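Local coordinates for protein haloacid dehalogenase-like hydrolase (Bacteroides thetaiotaomicron, PDB 2RBK) that probably acts as a magnesium-dependent phosphatase of the haloacid dehalogenase superfamily, here binding a vanadium oxide group that mimics the trigonal-bipyramidal state of phosphoryl transfer, at residues A[152-157]-A[171-176]; A[205-210]-A[256-261]. All blocks are in the same frame, centred on the assembly; numbering follows the deposited sequence. Where two conformers were deposited one is given.

Contact 1 (A[152-157]-A[171-176]). With VN4 (oxido(dioxo)vanadium), chain C.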
ATOM      1  N   PRO A 152      -8.054  -6.066  -9.347  1.00 10.95           N
ATOM      2  CA  PRO A 152      -8.141  -6.724 -10.652  1.00 11.65           C
ATOM      3  C   PRO A 152      -6.789  -6.821 -11.330  1.00 12.27           C
ATOM      4  O   PRO A 152      -5.963  -5.918 -11.289  1.00 13.60           O
ATOM      5  CB  PRO A 152      -9.077  -5.767 -11.463  1.00 12.25           C
ATOM      6  CG  PRO A 152      -8.775  -4.437 -10.851  1.00 11.76           C
ATOM      7  CD  PRO A 152      -8.629  -4.693  -9.386  1.00 11.30           C
ATOM      8  N   PHE A 153      -6.564  -7.981 -11.999  1.00 13.22           N
ATOM      9  CA  PHE A 153      -5.329  -8.231 -12.719  1.00 14.43           C
ATOM     10  C   PHE A 153      -5.561  -7.756 -14.152  1.00 15.77           C
ATOM     11  O   PHE A 153      -5.747  -8.520 -15.107  1.00 17.97           O
ATOM     12  CB  PHE A 153      -4.954  -9.722 -12.635  1.00 15.58           C
ATOM     13  CG  PHE A 153      -4.359 -10.052 -11.302  1.00 15.27           C
ATOM     14  CD1 PHE A 153      -5.214 -10.068 -10.197  1.00 15.54           C
ATOM     15  CD2 PHE A 153      -3.021 -10.298 -11.033  1.00 19.33           C
ATOM     16  CE1 PHE A 153      -4.718 -10.350  -8.948  1.00 16.08           C
ATOM     17  CE2 PHE A 153      -2.511 -10.592  -9.773  1.00 20.05           C
ATOM     18  CZ  PHE A 153      -3.390 -10.575  -8.695  1.00 18.50           C
ATOM     19  N   ILE A 154      -5.604  -6.409 -14.314  1.00 17.59           N
ATOM     20  CA  ILE A 154      -5.891  -5.734 -15.609  1.00 17.73           C
ATOM     21  C   ILE A 154      -4.719  -4.894 -16.017  1.00 17.62           C
ATOM     22  O   ILE A 154      -4.033  -4.319 -15.181  1.00 18.82           O
ATOM     23  CB  ILE A 154      -7.168  -4.867 -15.488  1.00 19.10           C
ATOM     24  CG1 ILE A 154      -7.136  -3.849 -14.344  1.00 17.81           C
ATOM     25  CG2 ILE A 154      -8.361  -5.836 -15.412  1.00 20.41           C
ATOM     26  CD1 ILE A 154      -8.336  -2.941 -14.333  1.00 24.57           C
ATOM     27  N   THR A 155      -4.522  -4.821 -17.345  1.00 18.61           N
ATOM     28  CA  THR A 155      -3.538  -3.921 -17.916  1.00 18.82           C
ATOM     29  C   THR A 155      -4.034  -2.470 -17.825  1.00 18.74           C
ATOM     30  O   THR A 155      -5.204  -2.246 -17.567  1.00 17.38           O
ATOM     31  CB  THR A 155      -3.274  -4.237 -19.406  1.00 20.21           C
ATOM     32  OG1 THR A 155      -4.522  -4.003 -20.117  1.00 21.76           O
ATOM     33  CG2 THR A 155      -2.844  -5.642 -19.717  1.00 24.95           C
ATOM     34  N   GLU A 156      -3.152  -1.499 -18.179  1.00 19.57           N
ATOM     35  CA  GLU A 156      -3.565  -0.070 -18.268  0.60 19.26           C
ATOM     36  C   GLU A 156      -4.641   0.092 -19.332  1.00 19.59           C
ATOM     37  O   GLU A 156      -5.586   0.858 -19.135  1.00 20.10           O
ATOM     38  CB  GLU A 156      -2.309   0.742 -18.483  0.60 20.95           C
ATOM     39  CG  GLU A 156      -1.340   0.739 -17.298  0.60 22.19           C
ATOM     40  CD  GLU A 156      -0.326   1.852 -17.492  0.60 23.10           C
ATOM     41  OE1 GLU A 156      -0.737   3.029 -17.559  0.60 28.41           O
ATOM     42  OE2 GLU A 156       0.869   1.559 -17.542  0.60 22.31           O
ATOM     43  N   GLU A 157      -4.511  -0.620 -20.492  1.00 22.31           N
ATOM     44  CA  GLU A 157      -5.540  -0.541 -21.536  1.00 21.69           C
ATOM     45  C   GLU A 157      -6.874  -1.030 -20.977  1.00 23.51           C
ATOM     46  O   GLU A 157      -7.913  -0.421 -21.167  1.00 24.00           O
ATOM     47  CB  GLU A 157      -5.068  -1.363 -22.742  1.00 28.53           C
ATOM     48  CG  GLU A 157      -6.015  -1.700 -23.846  1.00 34.73           C
ATOM     49  CD  GLU A 157      -5.211  -2.339 -24.958  1.00 33.69           C
ATOM     50  OE1 GLU A 157      -5.039  -1.783 -26.032  1.00 36.69           O
ATOM     51  OE2 GLU A 157      -4.702  -3.469 -24.714  1.00 47.21           O
ATOM     52  N   ILE A 171      -7.922   4.349  -8.215  1.00 12.45           N
ATOM     53  CA  ILE A 171      -7.211   3.246  -8.783  0.62 13.06           C
ATOM     54  C   ILE A 171      -5.736   3.527  -8.681  1.00 15.39           C
ATOM     55  O   ILE A 171      -5.304   4.598  -9.142  1.00 22.25           O
ATOM     56  CB  ILE A 171      -7.590   2.955 -10.247  0.62 16.92           C
ATOM     57  CG1 ILE A 171      -9.091   2.933 -10.505  0.62 19.24           C
ATOM     58  CG2 ILE A 171      -6.885   1.657 -10.604  0.62 21.14           C
ATOM     59  CD1 ILE A 171      -9.380   3.296 -11.945  0.62 25.91           C
ATOM     60  N   GLY A 172      -4.971   2.615  -8.048  1.00 17.43           N
ATOM     61  CA  GLY A 172      -3.536   2.805  -7.949  1.00 22.35           C
ATOM     62  C   GLY A 172      -2.752   1.559  -8.265  1.00 15.12           C
ATOM     63  O   GLY A 172      -3.294   0.472  -8.065  1.00 15.57           O
ATOM     64  N   ARG A 173      -1.518   1.658  -8.645  1.00 16.35           N
ATOM     65  CA  ARG A 173      -0.653   0.437  -8.764  1.00 16.22           C
ATOM     66  C   ARG A 173       0.673   0.556  -7.966  1.00 17.56           C
ATOM     67  O   ARG A 173       1.342   1.582  -7.915  1.00 17.48           O
ATOM     68  CB  ARG A 173      -0.240   0.109 -10.173  1.00 17.99           C
ATOM     69  CG  ARG A 173      -1.276   0.025 -11.231  1.00 22.31           C
ATOM     70  CD  ARG A 173      -0.912  -0.425 -12.648  1.00 25.63           C
ATOM     71  NE  ARG A 173      -2.180  -0.420 -13.411  1.00 23.17           N
ATOM     72  CZ  ARG A 173      -2.714  -1.453 -13.940  1.00 16.96           C
ATOM     73  NH1 ARG A 173      -2.071  -2.619 -13.913  1.00 19.64           N
ATOM     74  NH2 ARG A 173      -3.892  -1.405 -14.567  1.00 18.91           N
ATOM     75  N   TRP A 174       1.072  -0.583  -7.325  1.00 17.43           N
ATOM     76  CA  TRP A 174       2.355  -0.824  -6.756  1.00 17.10           C
ATOM     77  C   TRP A 174       3.214  -1.884  -7.402  1.00 18.78           C
ATOM     78  O   TRP A 174       4.336  -2.074  -7.105  1.00 19.51           O
ATOM     79  CB  TRP A 174       2.251  -1.113  -5.252  1.00 16.43           C
ATOM     80  CG  TRP A 174       1.349  -2.202  -4.773  1.00 16.69           C
ATOM     81  CD1 TRP A 174      -0.019  -2.116  -4.531  1.00 16.67           C
ATOM     82  CD2 TRP A 174       1.711  -3.553  -4.442  1.00 16.46           C
ATOM     83  NE1 TRP A 174      -0.500  -3.277  -4.091  1.00 15.86           N
ATOM     84  CE2 TRP A 174       0.514  -4.188  -3.999  1.00 16.72           C
ATOM     85  CE3 TRP A 174       2.885  -4.279  -4.439  1.00 16.68           C
ATOM     86  CZ2 TRP A 174       0.437  -5.517  -3.572  1.00 20.26           C
ATOM     87  CZ3 TRP A 174       2.842  -5.594  -4.017  1.00 19.10           C
ATOM     88  CH2 TRP A 174       1.660  -6.171  -3.599  1.00 20.82           C
ATOM     89  N   TYR A 175       2.581  -2.545  -8.366  1.00 17.13           N
ATOM     90  CA  TYR A 175       3.233  -3.580  -9.130  1.00 18.75           C
ATOM     91  C   TYR A 175       2.618  -3.597 -10.542  1.00 18.09           C
ATOM     92  O   TYR A 175       1.376  -3.353 -10.562  1.00 19.85           O
ATOM     93  CB  TYR A 175       3.110  -4.959  -8.457  1.00 21.40           C
ATOM     94  CG  TYR A 175       3.992  -6.026  -9.018  1.00 23.78           C
ATOM     95  CD1 TYR A 175       5.331  -6.099  -8.620  1.00 27.66           C
ATOM     96  CD2 TYR A 175       3.530  -6.954  -9.943  1.00 27.81           C
ATOM     97  CE1 TYR A 175       6.171  -7.074  -9.125  1.00 30.32           C
ATOM     98  CE2 TYR A 175       4.352  -7.918 -10.449  1.00 30.74           C
ATOM     99  CZ  TYR A 175       5.674  -7.975 -10.026  1.00 32.08           C
ATOM    100  OH  TYR A 175       6.474  -8.946 -10.565  1.00 41.16           O
ATOM    101  N   PRO A 176       3.307  -3.816 -11.625  1.00 23.79           N
ATOM    102  CA  PRO A 176       2.617  -3.613 -12.936  1.00 25.38           C
ATOM    103  C   PRO A 176       1.508  -4.588 -13.291  1.00 24.10           C
ATOM    104  O   PRO A 176       0.598  -4.432 -14.161  1.00 33.43           O
ATOM    105  CB  PRO A 176       3.830  -3.680 -13.906  1.00 24.58           C
ATOM    106  CG  PRO A 176       5.026  -3.516 -13.051  1.00 26.76           C
ATOM    107  CD  PRO A 176       4.755  -4.150 -11.696  1.00 24.81           C
TER
HETATM  108  V   VN4 C 601       3.138  -1.077  -1.128  1.00 15.22           V
HETATM  109  O1  VN4 C 601       3.419  -1.844   0.322  1.00 18.50           O
HETATM  110  O2  VN4 C 601       4.266  -1.249  -2.468  1.00 10.41           O
HETATM  111  O3  VN4 C 601       1.480  -0.563  -1.729  1.00 15.03           O
HETATM  112  O   HOH W   1       2.202  -2.947  -1.497  1.00 19.13           O

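Contact 2 (A[205-210]-A[256-261])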
ATOM      1  N   GLU A 205       4.784  18.091   9.729  1.00  9.23           N
ATOM      2  CA  GLU A 205       5.676  17.256  10.528  1.00  9.30           C
ATOM      3  C   GLU A 205       5.748  15.831  10.012  1.00  8.59           C
ATOM      4  O   GLU A 205       6.130  14.909  10.742  1.00  9.68           O
ATOM      5  CB  GLU A 205       5.208  17.293  11.985  1.00 10.51           C
ATOM      6  CG  GLU A 205       5.193  18.657  12.634  1.00 12.91           C
ATOM      7  CD  GLU A 205       4.451  18.729  13.975  1.00 14.41           C
ATOM      8  OE1 GLU A 205       4.918  19.521  14.835  1.00 18.62           O
ATOM      9  OE2 GLU A 205       3.389  18.048  14.251  1.00 13.99           O
ATOM     10  N   THR A 206       5.360  15.589   8.747  1.00  8.63           N
ATOM     11  CA  THR A 206       5.302  14.250   8.178  1.00  8.27           C
ATOM     12  C   THR A 206       6.388  14.014   7.133  1.00  8.15           C
ATOM     13  O   THR A 206       6.803  14.941   6.422  1.00  9.07           O
ATOM     14  CB  THR A 206       3.935  13.986   7.535  1.00  8.51           C
ATOM     15  OG1 THR A 206       3.680  14.889   6.459  1.00  8.86           O
ATOM     16  CG2 THR A 206       2.825  14.092   8.576  1.00  8.79           C
ATOM     17  N   MET A 207       6.775  12.759   6.982  1.00  7.79           N
ATOM     18  CA  MET A 207       7.694  12.319   5.948  1.00  7.91           C
ATOM     19  C   MET A 207       7.188  10.985   5.419  1.00  7.52           C
ATOM     20  O   MET A 207       6.858  10.091   6.213  1.00  8.95           O
ATOM     21  CB  MET A 207       9.099  12.159   6.520  1.00  8.33           C
ATOM     22  CG  MET A 207      10.174  11.774   5.491  1.00  9.51           C
ATOM     23  SD  MET A 207      11.828  11.691   6.193  1.00 11.26           S
ATOM     24  CE  MET A 207      12.167  13.441   6.395  1.00 12.32           C
ATOM     25  N   SER A 208       7.170  10.825   4.107  1.00  7.88           N
ATOM     26  CA  SER A 208       6.719   9.578   3.483  1.00  7.61           C
ATOM     27  C   SER A 208       7.834   9.014   2.597  1.00  7.95           C
ATOM     28  O   SER A 208       8.715   9.746   2.119  1.00  8.48           O
ATOM     29  CB  SER A 208       5.448   9.811   2.682  1.00  8.43           C
ATOM     30  OG  SER A 208       5.698  10.717   1.633  1.00  9.10           O
ATOM     31  N   PHE A 209       7.775   7.695   2.379  1.00  7.68           N
ATOM     32  CA  PHE A 209       8.749   6.924   1.650  1.00  7.72           C
ATOM     33  C   PHE A 209       8.030   5.973   0.717  1.00  7.82           C
ATOM     34  O   PHE A 209       7.182   5.207   1.190  1.00  8.13           O
ATOM     35  CB  PHE A 209       9.641   6.113   2.586  1.00  8.09           C
ATOM     36  CG  PHE A 209      10.399   6.905   3.631  1.00  8.19           C
ATOM     37  CD1 PHE A 209       9.762   7.376   4.767  1.00  8.67           C
ATOM     38  CD2 PHE A 209      11.752   7.148   3.500  1.00  8.89           C
ATOM     39  CE1 PHE A 209      10.448   8.054   5.739  1.00  9.70           C
ATOM     40  CE2 PHE A 209      12.445   7.854   4.474  1.00 10.36           C
ATOM     41  CZ  PHE A 209      11.803   8.304   5.608  1.00 10.20           C
ATOM     42  N   GLY A 210       8.402   5.963  -0.566  1.00  8.14           N
ATOM     43  CA  GLY A 210       7.735   5.054  -1.497  1.00  8.76           C
ATOM     44  C   GLY A 210       8.517   4.839  -2.747  1.00  8.29           C
ATOM     45  O   GLY A 210       9.501   5.521  -3.057  1.00  9.44           O
ATOM     46  N   LYS A 256      19.247   9.515   7.608  1.00  8.85           N
ATOM     47  CA  LYS A 256      20.463  10.224   8.040  1.00 10.02           C
ATOM     48  C   LYS A 256      20.540  11.617   7.383  1.00  9.78           C
ATOM     49  O   LYS A 256      20.891  12.593   8.031  1.00 11.43           O
ATOM     50  CB  LYS A 256      21.717   9.409   7.756  1.00 11.45           C
ATOM     51  CG  LYS A 256      21.855   8.210   8.656  1.00 14.08           C
ATOM     52  CD  LYS A 256      22.993   7.282   8.240  1.00 18.95           C
ATOM     53  CE  LYS A 256      23.224   6.135   9.240  1.00 24.56           C
ATOM     54  NZ  LYS A 256      24.487   5.326   8.881  1.00 32.28           N
ATOM     55  N   HIS A 257      20.253  11.686   6.097  1.00  9.87           N
ATOM     56  CA  HIS A 257      20.316  12.953   5.379  1.00 10.13           C
ATOM     57  C   HIS A 257      19.472  14.036   6.000  1.00  9.88           C
ATOM     58  O   HIS A 257      19.865  15.205   6.067  1.00 11.17           O
ATOM     59  CB  HIS A 257      19.872  12.712   3.921  1.00 10.84           C
ATOM     60  CG  HIS A 257      19.597  14.007   3.196  1.00 10.89           C
ATOM     61  ND1 HIS A 257      20.618  14.864   2.817  1.00 13.26           N
ATOM     62  CD2 HIS A 257      18.435  14.620   2.888  1.00 14.01           C
ATOM     63  CE1 HIS A 257      20.044  15.942   2.242  1.00 13.94           C
ATOM     64  NE2 HIS A 257      18.751  15.809   2.298  1.00 15.02           N
ATOM     65  N   PHE A 258      18.265  13.664   6.459  1.00  9.78           N
ATOM     66  CA  PHE A 258      17.368  14.627   7.067  1.00 10.20           C
ATOM     67  C   PHE A 258      17.627  14.856   8.555  1.00 10.71           C
ATOM     68  O   PHE A 258      17.027  15.721   9.173  1.00 13.91           O
ATOM     69  CB  PHE A 258      15.906  14.238   6.803  1.00 11.14           C
ATOM     70  CG  PHE A 258      15.502  14.423   5.378  1.00 10.39           C
ATOM     71  CD1 PHE A 258      15.280  13.326   4.518  1.00 11.56           C
ATOM     72  CD2 PHE A 258      15.355  15.687   4.865  1.00 11.31           C
ATOM     73  CE1 PHE A 258      14.947  13.546   3.206  1.00 12.78           C
ATOM     74  CE2 PHE A 258      14.974  15.893   3.569  1.00 12.37           C
ATOM     75  CZ  PHE A 258      14.785  14.830   2.736  1.00 13.11           C
ATOM     76  N   GLY A 259      18.491  14.079   9.167  1.00 10.50           N
ATOM     77  CA  GLY A 259      18.742  14.162  10.584  1.00 12.33           C
ATOM     78  C   GLY A 259      17.669  13.508  11.427  1.00 11.53           C
ATOM     79  O   GLY A 259      17.558  13.810  12.641  1.00 13.48           O
ATOM     80  N   ILE A 260      16.864  12.662  10.845  1.00 11.21           N
ATOM     81  CA  ILE A 260      15.883  11.881  11.604  1.00 11.27           C
ATOM     82  C   ILE A 260      16.621  11.028  12.629  1.00 11.45           C
ATOM     83  O   ILE A 260      16.183  10.844  13.768  1.00 13.63           O
ATOM     84  CB  ILE A 260      15.007  11.008  10.664  1.00 10.80           C
ATOM     85  CG1 ILE A 260      14.258  11.795   9.572  1.00 14.41           C
ATOM     86  CG2 ILE A 260      14.064  10.132  11.459  1.00 12.79           C
ATOM     87  CD1 ILE A 260      13.310  12.809  10.117  1.00 17.49           C
ATOM     88  N   ILE A 261      17.758  10.496  12.175  1.00 11.92           N
ATOM     89  CA  ILE A 261      18.690   9.709  12.953  1.00 13.20           C
ATOM     90  C   ILE A 261      20.079  10.211  12.629  1.00 15.12           C
ATOM     91  O   ILE A 261      20.260  11.098  11.759  1.00 16.40           O
ATOM     92  CB  ILE A 261      18.570   8.192  12.626  1.00 13.54           C
ATOM     93  CG1 ILE A 261      18.956   7.882  11.219  1.00 13.47           C
ATOM     94  CG2 ILE A 261      17.159   7.661  12.892  1.00 14.78           C
ATOM     95  CD1 ILE A 261      18.947   6.451  10.781  1.00 15.84           C
ATOM     96  OXT ILE A 261      21.040   9.746  13.327  1.00 18.20           O
TER

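Contact 1 (A[152-157]-A[171-176])
R173 grips the carbonyl of I154. Its chain runs straight from CG to NE, with chi2 and chi3 both near 180°, and an arginine suits the place because it can span the gap and still offer several N-H groups at its end. R173 NH1 donates to I154 O at 2.9 Å, nearly in line with the C=O bond, while R173 NH2 reaches I154 O at 3.0 Å from well above the carbonyl plane. One oxygen thus takes two bonds, and it lies almost in the guanidinium plane. NH2 also forms a salt bridge with E159, and NH1 bonds weakly to P176 O, which should limit rotation of the group. W174 turns to the active site: its CB is 3.4 Å from VN4 O2, and water 1, bound to vanadium, lies over the centre of the indole face. A tryptophan suits this place because its broad flat ring lies against both that water and the vanadium-bound oxygens. P176 then lays CD over one face of the Y175 ring. An arginine so tied beside a tryptophan that lines the vanadate pocket fits a cap-domain loop of a HAD phosphatase, closing over the catalytic site of the core.

Contact 2 (A[205-210]-A[256-261])
M207 carries its methyl, CE, onto the ring of F258 and against the end of I260. The chain stands straight out from the strand, extended at chi2 and with CG opposite the backbone N (chi1 -177°); only the last torsion bends, chi3 -74°, and this swings CE over the phenyl face. M207 CE lies 4.0 Å from the centroid of the F258 ring, 28° off its normal, a CH-pi contact shifted toward the CG-CD1 side. There M207 CE is 3.6 Å from both F258 CG and F258 CD1. M207 SD follows more obliquely, 4.9 Å from the F258 centroid, which makes this a Met-aromatic pair as well. A long, unbranched, polarisable side chain suits a place where strand and helix end are far apart: the nearest CA atoms, those of M207 and I260, are 10.0 Å from each other. Strand 206-210 belongs to the central, mostly parallel sheet of the Rossmann-like HAD core, and helix 250-258 packs on it, ending in a Schellman motif at G259, whose positive phi favours glycine. Beyond that turn I260 points back to the sheet, meeting M207 tip to tip, its CD1 3.9 Å from M207 CE. Were M207 cut back to an alanine, the face of F258 and the tip of I260 would probably lose their shared partner and a gap would open between strand and helix end. Y241 meets F258 edge-to-face, and I224 touches both M207 and F258.

Overall arrangement
From the N terminus, the chain lays down strand 4-7 of the core sheet before reaching the smaller sheet that holds strand 149-152. Contact 1 then closes a short loop, the 13 residues between its segments including most of helix 156-162. After strand 180-182 the chain returns to the core with helix 188-199, and there contact 2 closes a longer loop of 45 residues, from strand 206-210 to the C terminus. The two follow in series, neither nesting nor crossing. Their centres are 29 Å apart, on opposite sides of the chain's centre: contact 1 joins parts of the cap beside the vanadate pocket, while contact 2 fastens the C-terminal end to the core sheet.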